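Local structure of L-asparagine oxygenase (Streptomyces coelicolor, 2OG5) at residues Ala302-Asn306 / Arg307-His311. The protein catalyses the iron(II)- and 2-oxoglutarate-dependent 3-hydroxylation of L-asparagine, supplying hydroxyasparagine for calcium-dependent antibiotic biosynthesis. Sequence-based numbering, arbitrary orientation.
Sequences AIVDN and RVTVH. With NA (sodium ion), chain B.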
loop_
_atom_site.group_PDB
_atom_site.type_symbol
_atom_site.label_atom_id
_atom_site.label_comp_id
_atom_site.label_asym_id
_atom_site.label_seq_id
_atom_site.Cartn_x
_atom_site.Cartn_y
_atom_site.Cartn_z
ATOM N N ALA A 302 0.491 -6.026 -5.888
ATOM C CA ALA A 302 -0.181 -4.807 -6.311
ATOM C C ALA A 302 0.599 -3.648 -5.737
ATOM O O ALA A 302 0.936 -3.666 -4.553
ATOM C CB ALA A 302 -1.611 -4.767 -5.803
ATOM N N ILE A 303 0.893 -2.650 -6.563
ATOM C CA ILE A 303 1.586 -1.448 -6.107
ATOM C C ILE A 303 0.714 -0.254 -6.453
ATOM O O ILE A 303 0.402 -0.022 -7.626
ATOM C CB ILE A 303 2.965 -1.298 -6.756
ATOM C CG1 ILE A 303 3.811 -2.557 -6.532
ATOM C CG2 ILE A 303 3.694 -0.045 -6.210
ATOM C CD1 ILE A 303 5.152 -2.524 -7.276
ATOM N N VAL A 304 0.286 0.469 -5.421
ATOM C CA VAL A 304 -0.621 1.600 -5.559
ATOM C C VAL A 304 0.167 2.899 -5.353
ATOM O O VAL A 304 0.923 3.023 -4.400
ATOM C CB VAL A 304 -1.747 1.510 -4.514
ATOM C CG1 VAL A 304 -2.708 2.670 -4.643
ATOM C CG2 VAL A 304 -2.500 0.157 -4.637
ATOM N N ASP A 305 0.033 3.830 -6.287
ATOM C CA ASP A 305 0.625 5.152 -6.165
ATOM C C ASP A 305 -0.270 5.983 -5.268
ATOM O O ASP A 305 -1.323 6.467 -5.677
ATOM C CB ASP A 305 0.773 5.786 -7.546
ATOM C CG ASP A 305 1.492 7.120 -7.502
ATOM O OD1 ASP A 305 1.529 7.726 -6.405
ATOM O OD2 ASP A 305 1.998 7.574 -8.561
ATOM N N ASN A 306 0.154 6.129 -4.022
ATOM C CA ASN A 306 -0.643 6.758 -2.982
ATOM C C ASN A 306 -0.739 8.268 -3.117
ATOM O O ASN A 306 -1.481 8.901 -2.346
ATOM C CB ASN A 306 -0.053 6.395 -1.608
ATOM C CG ASN A 306 -1.005 6.678 -0.449
ATOM O OD1 ASN A 306 -2.197 6.331 -0.503
ATOM N ND2 ASN A 306 -0.477 7.272 0.624
ATOM N N ARG A 307 -0.005 8.852 -4.066
ATOM C CA ARG A 307 -0.137 10.290 -4.358
ATOM C C ARG A 307 -1.400 10.584 -5.172
ATOM O O ARG A 307 -1.963 11.681 -5.061
ATOM C CB ARG A 307 1.060 10.823 -5.161
ATOM C CG ARG A 307 2.322 11.190 -4.391
ATOM C CD ARG A 307 3.227 10.020 -4.121
ATOM N NE ARG A 307 3.639 9.294 -5.320
ATOM C CZ ARG A 307 4.783 9.452 -5.981
ATOM N NH1 ARG A 307 5.714 10.293 -5.570
ATOM N NH2 ARG A 307 5.014 8.731 -7.065
ATOM N N VAL A 308 -1.836 9.621 -5.989
ATOM C CA VAL A 308 -2.915 9.847 -6.954
ATOM C C VAL A 308 -4.058 8.834 -6.869
ATOM O O VAL A 308 -5.090 9.023 -7.512
ATOM C CB VAL A 308 -2.395 9.877 -8.407
ATOM C CG1 VAL A 308 -1.532 11.107 -8.643
ATOM C CG2 VAL A 308 -1.652 8.596 -8.758
ATOM N N THR A 309 -3.897 7.785 -6.069
ATOM C CA THR A 309 -4.849 6.686 -6.045
ATOM C C THR A 309 -5.243 6.346 -4.624
ATOM O O THR A 309 -4.369 6.164 -3.771
ATOM C CB THR A 309 -4.238 5.463 -6.757
ATOM O OG1 THR A 309 -3.988 5.824 -8.115
ATOM C CG2 THR A 309 -5.160 4.237 -6.741
ATOM N N VAL A 310 -6.552 6.284 -4.386
ATOM C CA VAL A 310 -7.123 5.786 -3.143
ATOM C C VAL A 310 -7.418 4.300 -3.269
ATOM O O VAL A 310 -7.552 3.775 -4.375
ATOM C CB VAL A 310 -8.416 6.532 -2.766
ATOM C CG1 VAL A 310 -8.134 8.018 -2.519
ATOM C CG2 VAL A 310 -9.506 6.383 -3.857
ATOM N N HIS A 311 -7.493 3.608 -2.136
ATOM C CA HIS A 311 -7.859 2.194 -2.172
ATOM C C HIS A 311 -8.842 1.850 -1.076
ATOM O O HIS A 311 -8.991 2.563 -0.080
ATOM C CB HIS A 311 -6.615 1.299 -2.102
ATOM C CG HIS A 311 -5.921 1.325 -0.779
ATOM N ND1 HIS A 311 -5.020 2.311 -0.429
ATOM C CD2 HIS A 311 -5.992 0.483 0.280
ATOM C CE1 HIS A 311 -4.565 2.072 0.787
ATOM N NE2 HIS A 311 -5.142 0.974 1.243
HETATM NA NA NA B . -4.942 1.236 3.322
HETATM O O HOH W 1 -3.794 4.417 -1.772
HETATM O O HOH W 2 -4.879 1.156 5.276
HETATM O O HOH W 3 -5.930 -0.519 3.630
HETATM O O HOH W 4 -3.470 -0.823 3.053
#
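A beta turn over D305-V308 takes the backbone out of one strand toward the next: V308 N donates to D305 O at 3.2 Å, from above the carbonyl plane, and T309 N adds a weak bond. CG of D305, anti to the backbone N and beside the carbonyl carbon (chi1 -175°), carries OD1 to R307 N, an Asx turn. OD1 is gripped twice from opposite faces: R307 N on the anti side at 3.0 Å, and R307 NE on the syn side in a nearly straight salt bridge of 2.8 Å. R307 bends at chi2 and chi3, so that NE meets OD1 at the guanidinium edge, close to its plane, the carboxylate tilted 36° from it. OD2 is hydrogen-bonded to S94 OG, and V308 CG2 packs 3.7 Å from D305 CG. V304 CG1 touches T309 CG2 at 3.6 Å, the side chains crossing at about a right angle. One water donates to N306 OD1 and T309 O and accepts from H311 ND1; its bond to ND1 probably helps fix the imidazole's rotation. N306 OD1 also accepts from E181 N, and its ND2 donates to P189 O. In this crystal H311 NE2 (2.1 Å), H179 and E181 hold sodium; these three are the enzyme's iron(II)-binding facial triad. The turn links the jelly roll's two sheets: 301-305 lies between strands 99-103 and 191-196, and 309-313 between 176-179 and 207-211.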